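Local coordinates for D-aminoacid aminotransferase-like PLP-dependent enzyme (Haemophilus somnus, PDB 3CEB), which belongs to the PLP-dependent class IV aminotransferase family and is probably a 4-amino-4-deoxychorismate lyase, at residues Pro6-Ile11 with Arg67-His72; Tyr23-Tyr28 with Phe44-Ile49; Tyr87-Pro92 with Glu119-Met124; Leu139-Asn144 with Ala180-Ile185. All coordinates share one frame; numbering follows the deposited sequence.

In the fold
The four contacts form two touching pairs on opposite sides of the chain's centre. Interaction 1 joins strands 7-14 and 63-70 of the antiparallel sheet near the N-terminus. Interaction 2, about 10 Å away between centres, is nested inside the loop that interaction 1 closes. It joins helix 21-35, which packs on that sheet, to helix 46-51. Interaction 3 follows and pairs strands 90-94 and 122-127. Interaction 4, about 14 Å from it between centres, joins strand 138-143 to the chain entering strand 185-188. Lys103, which carries the PLP, lies within the chain enclosed by interaction 3. Arg27 of helix 21-35 makes a weak hydrogen bond to the cofactor phosphate, so both halves reach the PLP.

Interaction 1. Residues Pro6-Ile11 with Arg67-His72; sequences PLFETI and RIDYNH. With SO4 (sulfate ion), chain B.
The guanidinium of Arg67 lies flat over one face of the Phe8 ring. CZ of Arg67 sits 3.7 Å from the ring centroid of Phe8, and the planes differ by 6°, a cation-pi stack. Arg67 pairs with Thr10 across the antiparallel strands, so its extended chain runs diagonally to reach Phe8. Asp69, the direct partner of Phe8, grips the guanidinium. Arg67 NE donates to Asp69 OD1 at 2.6 Å, and Arg67 NH2 to Asp69 OD2 at 3.2 Å, in a side-on salt bridge.

The opposite sheet face carries Leu7, Glu9, Ile68 and Tyr70. Leu7 CB sits over the Tyr70 ring, 3.5 Å from Tyr70 CZ. Water 1 accepts from Tyr70 OH and donates to Phe8 O and Glu9 OE2. Further out, Arg27 and His24 of helix 21-35 bind the Glu9 carboxylate. Backbone bonds between Glu9 and Ile68 hold the register. Past the strand end, His72 N donates to sulfate O1 at 3.0 Å, and Tyr36 OH binds the same ion. A second sulfate, probably from the crystallisation liquor, lies about 4 Å from the Arg67 side chain. The two-bond salt bridge probably offsets much of the Arg67 charge and holds the guanidinium flat on Phe8.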
# COMPACT_ATOMS: atom_id res chain seq x y z
N PRO A 6 -2.07 0.45 -16.18
CA PRO A 6 -1.39 1.51 -15.45
C PRO A 6 -1.70 1.60 -13.97
O PRO A 6 -1.17 2.46 -13.29
CB PRO A 6 -1.93 2.74 -16.14
CG PRO A 6 -3.35 2.34 -16.43
CD PRO A 6 -3.31 0.91 -16.82
N LEU A 7 -2.52 0.71 -13.49
CA LEU A 7 -2.84 0.64 -12.07
C LEU A 7 -2.76 -0.83 -11.57
O LEU A 7 -2.84 -1.77 -12.35
CB LEU A 7 -4.27 1.15 -11.84
CG LEU A 7 -4.61 2.58 -12.23
CD1 LEU A 7 -6.11 2.82 -12.30
CD2 LEU A 7 -3.96 3.51 -11.27
N PHE A 8 -2.61 -1.01 -10.26
CA PHE A 8 -2.67 -2.37 -9.68
C PHE A 8 -3.10 -2.42 -8.21
O PHE A 8 -3.20 -1.39 -7.53
CB PHE A 8 -1.35 -3.08 -9.84
CG PHE A 8 -0.24 -2.53 -9.01
CD1 PHE A 8 0.42 -1.40 -9.39
CD2 PHE A 8 0.21 -3.20 -7.87
CE1 PHE A 8 1.50 -0.92 -8.64
CE2 PHE A 8 1.28 -2.71 -7.12
CZ PHE A 8 1.91 -1.58 -7.50
N GLU A 9 -3.38 -3.65 -7.76
CA GLU A 9 -3.74 -3.94 -6.38
C GLU A 9 -2.87 -5.13 -5.94
O GLU A 9 -2.61 -6.03 -6.74
CB GLU A 9 -5.23 -4.29 -6.26
CG GLU A 9 -6.17 -3.08 -6.39
CD GLU A 9 -6.12 -2.15 -5.16
OE1 GLU A 9 -5.88 -2.66 -4.05
OE2 GLU A 9 -6.31 -0.91 -5.32
N THR A 10 -2.39 -5.13 -4.71
CA THR A 10 -1.62 -6.24 -4.19
C THR A 10 -2.39 -6.82 -3.03
O THR A 10 -2.63 -6.13 -2.03
CB THR A 10 -0.25 -5.76 -3.74
OG1 THR A 10 0.38 -5.14 -4.85
CG2 THR A 10 0.64 -6.89 -3.27
N ILE A 11 -2.79 -8.08 -3.17
CA ILE A 11 -3.60 -8.74 -2.19
C ILE A 11 -2.86 -9.86 -1.51
O ILE A 11 -2.14 -10.66 -2.12
CB ILE A 11 -4.85 -9.30 -2.87
CG1 ILE A 11 -5.65 -8.13 -3.49
CG2 ILE A 11 -5.66 -10.16 -1.87
CD1 ILE A 11 -6.52 -8.54 -4.65
N ARG A 67 -1.08 -10.07 -7.20
CA ARG A 67 -1.09 -8.78 -7.80
C ARG A 67 -2.06 -8.78 -8.97
O ARG A 67 -1.97 -9.65 -9.87
CB ARG A 67 0.29 -8.49 -8.31
CG ARG A 67 0.46 -7.07 -8.79
CD ARG A 67 1.85 -6.90 -9.39
NE ARG A 67 1.90 -5.73 -10.25
CZ ARG A 67 2.72 -4.71 -10.05
NH1 ARG A 67 3.56 -4.74 -9.03
NH2 ARG A 67 2.74 -3.69 -10.89
N ILE A 68 -2.98 -7.82 -8.96
CA ILE A 68 -3.87 -7.65 -10.07
C ILE A 68 -3.59 -6.32 -10.74
O ILE A 68 -3.86 -5.28 -10.17
CB ILE A 68 -5.34 -7.69 -9.66
CG1 ILE A 68 -5.69 -9.04 -9.00
CG2 ILE A 68 -6.22 -7.46 -10.92
CD1 ILE A 68 -7.14 -9.12 -8.42
N ASP A 69 -3.00 -6.36 -11.94
CA ASP A 69 -2.81 -5.15 -12.70
C ASP A 69 -4.06 -4.98 -13.56
O ASP A 69 -4.58 -5.95 -14.10
CB ASP A 69 -1.59 -5.25 -13.59
CG ASP A 69 -0.27 -5.15 -12.84
OD1 ASP A 69 0.14 -6.12 -12.16
OD2 ASP A 69 0.38 -4.09 -12.97
N TYR A 70 -4.58 -3.76 -13.69
CA TYR A 70 -5.78 -3.57 -14.50
C TYR A 70 -5.79 -2.28 -15.31
O TYR A 70 -4.97 -1.38 -15.07
CB TYR A 70 -7.02 -3.61 -13.63
CG TYR A 70 -7.02 -2.56 -12.56
CD1 TYR A 70 -6.32 -2.73 -11.39
CD2 TYR A 70 -7.72 -1.38 -12.72
CE1 TYR A 70 -6.32 -1.74 -10.39
CE2 TYR A 70 -7.73 -0.38 -11.73
CZ TYR A 70 -7.05 -0.55 -10.57
OH TYR A 70 -7.08 0.45 -9.61
N ASN A 71 -6.70 -2.25 -16.28
CA ASN A 71 -7.06 -1.02 -16.95
C ASN A 71 -8.55 -0.90 -16.96
O ASN A 71 -9.22 -1.49 -16.10
CB ASN A 71 -6.52 -0.89 -18.35
CG ASN A 71 -6.76 -2.09 -19.19
OD1 ASN A 71 -7.83 -2.65 -19.23
ND2 ASN A 71 -5.74 -2.47 -19.89
N HIS A 72 -9.11 -0.15 -17.90
CA HIS A 72 -10.60 0.03 -17.88
C HIS A 72 -11.39 -1.20 -18.30
O HIS A 72 -12.59 -1.24 -18.09
CB HIS A 72 -11.07 1.25 -18.68
CG HIS A 72 -11.37 0.97 -20.13
ND1 HIS A 72 -10.42 1.06 -21.11
CD2 HIS A 72 -12.53 0.70 -20.76
CE1 HIS A 72 -10.98 0.82 -22.28
NE2 HIS A 72 -12.26 0.61 -22.10
S SO4 B . -6.73 1.89 -20.72
O1 SO4 B . -8.05 1.34 -20.34
O2 SO4 B . -6.87 3.20 -21.30
O3 SO4 B . -5.80 2.10 -19.62
O4 SO4 B . -6.18 0.93 -21.66
O HOH W 1 -5.53 0.24 -7.60

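Interaction 2. Residues Tyr23-Tyr28 with Phe44-Ile49; sequences YHQQRY and FDLAKI
Gln25 and Tyr28 both send CG away from the backbone N, at chi1 -177° and 163°, which carries both side chains from helix 21-35 across to Phe44-Leu46. Gln25 then bends at chi2, 73°, which turns its amide onto the backbone there. The site is a helix N-terminus, with Asp45 as the N-cap of helix 46-51. Asp45 OD1 accepts from Lys48 N at 3.2 Å, met from above the carboxylate plane.

The Gln25 amide uses both ends on either side of this cap. Its OE1 accepts from Leu46 N at 2.9 Å, in the carbonyl plane. Its NE2 donates to Phe44 O, also at 2.9 Å, and has a second acceptor in Glu29. Water 2 donates to Gln25 OE1 and accepts from Ala47 N, so a second amide of the helix start is tied to the same oxygen.

Apolar packing lies alongside. Leu46 sets CD2 over one face of the Tyr28 ring, while its CD1 is 3.9 Å from Tyr28 CB. The Tyr28 ring also meets Tyr70 of the sheet edge-to-face. On the same helix, Arg27 makes a weak hydrogen bond to OP2 of the PLP-lysine at position 103. At the far end of the Tyr28 ring, OH accepts from Phe44 N at 2.9 Å and lies 3.3 Å from Phe44 CD2.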
# COMPACT_ATOMS: atom_id res chain seq x y z
N TYR A 23 -11.66 -3.85 0.93
CA TYR A 23 -10.92 -2.57 0.96
C TYR A 23 -10.26 -2.40 -0.37
O TYR A 23 -10.15 -1.28 -0.90
CB TYR A 23 -9.90 -2.52 2.09
CG TYR A 23 -10.55 -2.34 3.44
CD1 TYR A 23 -10.95 -3.43 4.21
CD2 TYR A 23 -10.80 -1.08 3.93
CE1 TYR A 23 -11.54 -3.25 5.46
CE2 TYR A 23 -11.40 -0.91 5.16
CZ TYR A 23 -11.78 -1.99 5.91
OH TYR A 23 -12.39 -1.77 7.14
N HIS A 24 -9.88 -3.52 -0.94
CA HIS A 24 -9.23 -3.51 -2.21
C HIS A 24 -10.26 -3.18 -3.27
O HIS A 24 -10.01 -2.40 -4.18
CB HIS A 24 -8.55 -4.85 -2.48
CG HIS A 24 -7.27 -5.05 -1.72
ND1 HIS A 24 -6.09 -4.44 -2.07
CD2 HIS A 24 -6.98 -5.85 -0.65
CE1 HIS A 24 -5.13 -4.82 -1.24
NE2 HIS A 24 -5.65 -5.67 -0.36
N GLN A 25 -11.43 -3.78 -3.15
CA GLN A 25 -12.49 -3.53 -4.13
C GLN A 25 -12.85 -2.04 -4.11
O GLN A 25 -13.06 -1.47 -5.16
CB GLN A 25 -13.75 -4.36 -3.83
CG GLN A 25 -14.92 -4.22 -4.86
CD GLN A 25 -14.61 -4.91 -6.17
OE1 GLN A 25 -13.93 -5.96 -6.17
NE2 GLN A 25 -15.08 -4.33 -7.31
N GLN A 26 -12.86 -1.40 -2.93
CA GLN A 26 -13.28 -0.00 -2.84
C GLN A 26 -12.32 0.90 -3.56
O GLN A 26 -12.76 1.78 -4.31
CB GLN A 26 -13.37 0.57 -1.42
CG GLN A 26 -14.42 -0.00 -0.57
CD GLN A 26 -14.51 0.74 0.80
OE1 GLN A 26 -14.35 0.13 1.89
NE2 GLN A 26 -14.76 2.07 0.74
N ARG A 27 -11.03 0.69 -3.29
CA ARG A 27 -9.97 1.51 -3.89
C ARG A 27 -9.95 1.29 -5.37
O ARG A 27 -9.80 2.22 -6.16
CB ARG A 27 -8.59 1.19 -3.31
CG ARG A 27 -7.50 2.10 -3.87
CD ARG A 27 -6.19 2.00 -3.19
NE ARG A 27 -5.64 0.66 -3.30
CZ ARG A 27 -4.54 0.25 -2.66
NH1 ARG A 27 -3.85 1.09 -1.89
NH2 ARG A 27 -4.15 -1.02 -2.80
N TYR A 28 -10.12 0.03 -5.74
CA TYR A 28 -10.18 -0.30 -7.15
C TYR A 28 -11.28 0.54 -7.83
O TYR A 28 -11.04 1.18 -8.86
CB TYR A 28 -10.37 -1.81 -7.35
CG TYR A 28 -10.83 -2.28 -8.70
CD1 TYR A 28 -10.12 -1.99 -9.83
CD2 TYR A 28 -11.98 -3.06 -8.83
CE1 TYR A 28 -10.55 -2.43 -11.06
CE2 TYR A 28 -12.40 -3.50 -10.04
CZ TYR A 28 -11.69 -3.18 -11.16
OH TYR A 28 -12.08 -3.62 -12.41
N PHE A 44 -14.51 -5.29 -12.36
CA PHE A 44 -14.33 -6.68 -11.99
C PHE A 44 -14.65 -6.89 -10.53
O PHE A 44 -14.57 -5.98 -9.70
CB PHE A 44 -12.88 -7.09 -12.29
CG PHE A 44 -12.60 -7.18 -13.77
CD1 PHE A 44 -13.18 -8.17 -14.52
CD2 PHE A 44 -11.85 -6.23 -14.39
CE1 PHE A 44 -12.98 -8.22 -15.87
CE2 PHE A 44 -11.64 -6.28 -15.77
CZ PHE A 44 -12.21 -7.27 -16.51
N ASP A 45 -15.04 -8.10 -10.19
CA ASP A 45 -15.26 -8.44 -8.78
C ASP A 45 -13.98 -9.13 -8.31
O ASP A 45 -13.73 -10.30 -8.60
CB ASP A 45 -16.50 -9.32 -8.65
CG ASP A 45 -16.79 -9.77 -7.24
OD1 ASP A 45 -15.88 -9.78 -6.35
OD2 ASP A 45 -17.95 -10.16 -7.04
N LEU A 46 -13.13 -8.36 -7.65
CA LEU A 46 -11.83 -8.84 -7.22
C LEU A 46 -11.94 -10.08 -6.31
O LEU A 46 -11.12 -10.96 -6.37
CB LEU A 46 -11.07 -7.74 -6.48
CG LEU A 46 -10.74 -6.43 -7.22
CD1 LEU A 46 -9.75 -5.55 -6.40
CD2 LEU A 46 -10.20 -6.73 -8.62
N ALA A 47 -12.96 -10.15 -5.47
CA ALA A 47 -13.09 -11.32 -4.60
C ALA A 47 -13.31 -12.55 -5.46
O ALA A 47 -12.71 -13.60 -5.22
CB ALA A 47 -14.25 -11.16 -3.60
N LYS A 48 -14.15 -12.43 -6.47
CA LYS A 48 -14.45 -13.58 -7.36
C LYS A 48 -13.22 -14.06 -8.16
O LYS A 48 -13.05 -15.25 -8.35
CB LYS A 48 -15.56 -13.28 -8.32
CG LYS A 48 -16.91 -13.11 -7.67
CD LYS A 48 -18.08 -13.26 -8.68
CE LYS A 48 -19.43 -12.88 -8.04
NZ LYS A 48 -20.54 -13.12 -9.00
N ILE A 49 -12.38 -13.12 -8.58
CA ILE A 49 -11.20 -13.43 -9.35
C ILE A 49 -10.26 -14.30 -8.53
O ILE A 49 -9.71 -15.28 -9.00
CB ILE A 49 -10.44 -12.16 -9.80
CG1 ILE A 49 -11.25 -11.45 -10.87
CG2 ILE A 49 -9.06 -12.54 -10.41
CD1 ILE A 49 -10.72 -10.06 -11.28
O HOH W 2 -14.71 -7.93 -4.47

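Interaction 3. Residues Tyr87-Pro92 with Glu119-Met124; sequences YRTFKP and ECDEIM
Lys91 and Ile123 face each other across two parallel strands, and the tight part of the contact is built around them. Lys91 N donates to Glu122 O at 2.8 Å, nearly straight at 172°. Met124 N donates back to Lys91 O at 2.7 Å, from above the carbonyl plane. Strands 90-94 and 122-127 are joined through helix 108-114 in a beta-alpha-beta crossover. That connection includes Lys103 with its PLP.

Pro92 and selenomethionine Met124 pair on one sheet face, and Phe90 lies alongside. The Phe90 ring presents its edge to Ile123 O, with CD2 3.6 Å away. Phe90 also touches Leu139 and Ile185 of the neighbouring sheet. The buried Glu122 turns back on its own chain, where OE2 accepts from Ile123 N and also from Ser135 N.

The other end is looser and more open to solvent. Thr89 and Arg88 are exposed there, and the contact rests on polar groups of the turn. Asp121 OD2 accepts from Arg88 N at 2.7 Å with its anti lone pair. It also accepts from Thr89 N at 3.2 Å, from above the carboxylate plane. Thr89 holds OG1 between its backbone N and carbonyl carbon, chi1 55°, and there OG1 accepts from Asp121 N at 3.0 Å. Cys120 SG rests beside Lys91 CB at 3.8 Å, while Lys91 NZ leads away to Glu118. The two amide donors on one oxygen should favour the ionised form of Asp121, which ties together the entrances to both strands.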
# COMPACT_ATOMS: atom_id res chain seq x y z
N TYR A 87 11.19 -4.36 8.28
CA TYR A 87 11.63 -3.02 7.96
C TYR A 87 11.73 -2.21 9.23
O TYR A 87 10.70 -1.89 9.81
CB TYR A 87 10.67 -2.32 7.00
CG TYR A 87 10.46 -3.06 5.71
CD1 TYR A 87 9.47 -4.01 5.59
CD2 TYR A 87 11.24 -2.81 4.59
CE1 TYR A 87 9.26 -4.70 4.39
CE2 TYR A 87 11.04 -3.50 3.39
CZ TYR A 87 10.05 -4.44 3.29
OH TYR A 87 9.83 -5.11 2.09
N ARG A 88 12.95 -1.84 9.62
CA ARG A 88 13.18 -1.12 10.88
C ARG A 88 13.78 0.29 10.81
O ARG A 88 13.64 1.06 11.75
CB ARG A 88 14.07 -1.97 11.77
CG ARG A 88 13.28 -3.03 12.48
CD ARG A 88 14.14 -4.17 12.79
NE ARG A 88 13.47 -5.14 13.65
CZ ARG A 88 13.90 -6.39 13.78
NH1 ARG A 88 14.95 -6.79 13.07
NH2 ARG A 88 13.28 -7.25 14.58
N THR A 89 14.49 0.61 9.74
CA THR A 89 15.17 1.89 9.63
C THR A 89 14.71 2.51 8.35
O THR A 89 14.44 1.79 7.38
CB THR A 89 16.70 1.76 9.63
OG1 THR A 89 17.09 0.86 8.60
CG2 THR A 89 17.20 1.24 10.94
N PHE A 90 14.56 3.83 8.39
CA PHE A 90 13.95 4.62 7.30
C PHE A 90 14.69 5.91 6.99
O PHE A 90 14.83 6.75 7.84
CB PHE A 90 12.50 4.95 7.66
CG PHE A 90 11.63 3.74 7.84
CD1 PHE A 90 11.61 3.05 9.01
CD2 PHE A 90 10.84 3.29 6.82
CE1 PHE A 90 10.83 1.94 9.16
CE2 PHE A 90 10.06 2.19 6.97
CZ PHE A 90 10.06 1.52 8.13
N LYS A 91 15.14 6.05 5.75
CA LYS A 91 15.86 7.25 5.31
C LYS A 91 14.92 8.36 4.87
O LYS A 91 14.10 8.18 3.97
CB LYS A 91 16.84 6.92 4.18
CG LYS A 91 17.63 8.14 3.70
CD LYS A 91 18.50 8.83 4.76
CE LYS A 91 20.00 8.58 4.51
NZ LYS A 91 20.84 9.37 5.47
N PRO A 92 15.05 9.54 5.51
CA PRO A 92 14.18 10.62 5.03
C PRO A 92 14.62 11.06 3.64
O PRO A 92 15.81 11.29 3.42
CB PRO A 92 14.39 11.73 6.08
CG PRO A 92 15.19 11.16 7.16
CD PRO A 92 15.85 9.92 6.68
N GLU A 119 22.03 2.84 3.78
CA GLU A 119 22.10 1.67 4.68
C GLU A 119 20.73 1.39 5.32
O GLU A 119 20.52 0.34 5.86
CB GLU A 119 23.25 1.74 5.71
CG GLU A 119 24.75 1.34 5.21
CD GLU A 119 24.92 -0.08 4.54
OE1 GLU A 119 23.92 -0.78 4.22
OE2 GLU A 119 26.07 -0.51 4.27
N CYS A 120 19.77 2.29 5.21
CA CYS A 120 18.45 1.99 5.73
C CYS A 120 17.65 0.93 5.00
O CYS A 120 17.90 0.63 3.84
CB CYS A 120 17.58 3.23 5.71
SG CYS A 120 18.32 4.47 6.71
N ASP A 121 16.63 0.42 5.69
CA ASP A 121 15.81 -0.62 5.11
C ASP A 121 14.82 -0.08 4.11
O ASP A 121 14.22 -0.83 3.36
CB ASP A 121 14.98 -1.30 6.17
CG ASP A 121 15.78 -2.06 7.14
OD1 ASP A 121 16.82 -2.59 6.75
OD2 ASP A 121 15.30 -2.15 8.28
N GLU A 122 14.59 1.22 4.13
CA GLU A 122 13.58 1.78 3.26
C GLU A 122 13.60 3.30 3.43
O GLU A 122 14.52 3.86 4.05
CB GLU A 122 12.28 1.03 3.57
CG GLU A 122 10.98 1.39 2.94
CD GLU A 122 10.89 1.51 1.44
OE1 GLU A 122 10.73 0.53 0.67
OE2 GLU A 122 10.80 2.66 1.05
N ILE A 123 12.65 4.01 2.82
CA ILE A 123 12.72 5.47 2.86
C ILE A 123 11.49 6.04 3.50
O ILE A 123 10.54 5.32 3.81
CB ILE A 123 12.94 6.15 1.47
CG1 ILE A 123 11.75 5.88 0.52
CG2 ILE A 123 14.23 5.69 0.86
CD1 ILE A 123 11.86 6.51 -0.87
N MSE A 124 11.51 7.35 3.67
CA MSE A 124 10.42 8.06 4.29
C MSE A 124 10.29 9.37 3.53
O MSE A 124 11.17 10.23 3.59
CB MSE A 124 10.76 8.26 5.76
CG MSE A 124 9.77 9.09 6.51
SE MSE A 124 10.10 9.07 8.42
CE MSE A 124 9.26 7.38 8.74

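Interaction 4. Residues Leu139-Asn144 with Ala180-Ile185; sequences LIFRQN and AQYEEI
Arg142 bonds through its backbone to two successive residues, with Arg142 N donating to Glu184 O and Glu183 N donating to Arg142 O, both at 2.9 Å, as in a classic beta bulge. Beyond it, Phe141 and Ile185 form an antiparallel non-hydrogen-bonded pair that leads into strand 185-188.

The Arg142 chain bends at chi3, 59°, and swings its guanidinium over the bulge. Arg142 NE donates to Glu184 OE1 at 3.0 Å, close to the guanidinium plane. Glu183 approaches differently. Its CB lies over one guanidinium face, and its OE2 is 3.3 Å from Arg142 NH1 but well out of plane, a contact of charges alone.

Phe141 makes the apolar part of the contact. Phe141 CB lies over the Tyr182 ring, 3.6 Å from Tyr182 CD1. Phe141 and Ile185 run side by side, with Phe141 CE2 3.7 Å from Ile185 CG2. Farther along, Gln143 NE2 donates to Gln181 OE1 and to Gln181 O, each at 3.2 Å.

Glu184 OE2 also pairs with Arg186, so two arginines and two glutamates alternate here. Their charges would largely balance at this partly exposed edge, and the bulge is held by side chains as well as backbone.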
# COMPACT_ATOMS: atom_id res chain seq x y z
N LEU A 139 3.22 4.68 6.57
CA LEU A 139 4.03 4.65 7.77
C LEU A 139 3.23 4.90 9.05
O LEU A 139 2.20 5.59 9.04
CB LEU A 139 5.20 5.64 7.65
CG LEU A 139 6.26 5.38 6.57
CD1 LEU A 139 7.07 6.63 6.40
CD2 LEU A 139 7.16 4.15 6.82
N ILE A 140 3.70 4.27 10.13
CA ILE A 140 3.11 4.40 11.46
C ILE A 140 4.23 4.69 12.45
O ILE A 140 5.36 4.24 12.30
CB ILE A 140 2.27 3.16 11.89
CG1 ILE A 140 3.11 1.88 12.00
CG2 ILE A 140 1.15 2.91 10.90
CD1 ILE A 140 2.34 0.68 12.61
N PHE A 141 3.89 5.46 13.46
CA PHE A 141 4.85 5.98 14.41
C PHE A 141 4.34 5.76 15.81
O PHE A 141 3.20 6.03 16.10
CB PHE A 141 5.03 7.47 14.14
CG PHE A 141 5.53 7.77 12.75
CD1 PHE A 141 4.66 7.94 11.69
CD2 PHE A 141 6.90 7.84 12.48
CE1 PHE A 141 5.15 8.17 10.39
CE2 PHE A 141 7.39 8.09 11.20
CZ PHE A 141 6.51 8.24 10.15
N ARG A 142 5.19 5.25 16.68
CA ARG A 142 4.71 4.91 18.01
C ARG A 142 4.84 6.08 18.97
O ARG A 142 5.84 6.72 19.03
CB ARG A 142 5.43 3.67 18.55
CG ARG A 142 4.74 3.07 19.76
CD ARG A 142 5.33 1.69 20.15
NE ARG A 142 6.77 1.73 20.47
CZ ARG A 142 7.30 2.25 21.59
NH1 ARG A 142 6.51 2.82 22.52
NH2 ARG A 142 8.62 2.22 21.78
N GLN A 143 3.78 6.34 19.70
CA GLN A 143 3.79 7.36 20.72
C GLN A 143 2.98 6.87 21.88
O GLN A 143 1.82 6.51 21.76
CB GLN A 143 3.19 8.65 20.20
CG GLN A 143 3.46 9.80 21.10
CD GLN A 143 3.02 11.09 20.49
OE1 GLN A 143 1.83 11.29 20.29
NE2 GLN A 143 3.97 11.97 20.17
N ASN A 144 3.61 6.86 23.04
CA ASN A 144 2.98 6.24 24.17
C ASN A 144 2.77 4.78 23.83
O ASN A 144 3.72 4.03 23.52
CB ASN A 144 1.63 6.90 24.44
CG ASN A 144 1.77 8.18 25.25
OD1 ASN A 144 2.87 8.75 25.32
ND2 ASN A 144 0.67 8.62 25.89
N ALA A 180 10.62 14.01 16.05
CA ALA A 180 11.23 14.09 17.36
C ALA A 180 10.34 13.40 18.39
O ALA A 180 10.82 12.69 19.29
CB ALA A 180 11.44 15.57 17.77
N GLN A 181 9.04 13.62 18.23
CA GLN A 181 7.99 13.25 19.17
C GLN A 181 7.76 11.76 19.27
O GLN A 181 7.12 11.32 20.15
CB GLN A 181 6.65 13.79 18.69
CG GLN A 181 6.26 15.21 18.90
CD GLN A 181 4.85 15.45 18.41
OE1 GLN A 181 3.87 14.92 18.93
NE2 GLN A 181 4.73 16.24 17.39
N TYR A 182 8.23 11.01 18.31
CA TYR A 182 7.92 9.56 18.17
C TYR A 182 9.07 8.60 18.59
O TYR A 182 10.24 8.96 18.60
CB TYR A 182 7.39 9.27 16.76
CG TYR A 182 6.14 10.06 16.50
CD1 TYR A 182 4.93 9.66 17.01
CD2 TYR A 182 6.17 11.24 15.77
CE1 TYR A 182 3.78 10.39 16.81
CE2 TYR A 182 5.01 11.99 15.56
CZ TYR A 182 3.83 11.55 16.09
OH TYR A 182 2.67 12.24 15.91
N GLU A 183 8.71 7.37 18.94
CA GLU A 183 9.62 6.42 19.54
C GLU A 183 10.05 5.28 18.66
O GLU A 183 10.98 4.56 18.99
CB GLU A 183 8.92 5.80 20.74
CG GLU A 183 8.43 6.83 21.75
CD GLU A 183 7.76 6.20 22.93
OE1 GLU A 183 8.45 5.75 23.86
OE2 GLU A 183 6.52 6.14 22.90
N GLU A 184 9.41 5.14 17.51
CA GLU A 184 9.61 3.99 16.66
C GLU A 184 8.83 4.20 15.39
O GLU A 184 7.78 4.82 15.43
CB GLU A 184 9.09 2.74 17.36
CG GLU A 184 9.36 1.45 16.61
CD GLU A 184 8.80 0.20 17.28
OE1 GLU A 184 8.43 0.22 18.46
OE2 GLU A 184 8.73 -0.85 16.60
N ILE A 185 9.36 3.69 14.28
CA ILE A 185 8.77 3.81 12.95
C ILE A 185 8.57 2.45 12.33
O ILE A 185 9.44 1.59 12.43
CB ILE A 185 9.69 4.58 11.95
CG1 ILE A 185 10.24 5.88 12.57
CG2 ILE A 185 8.96 4.84 10.60
CD1 ILE A 185 11.04 6.72 11.62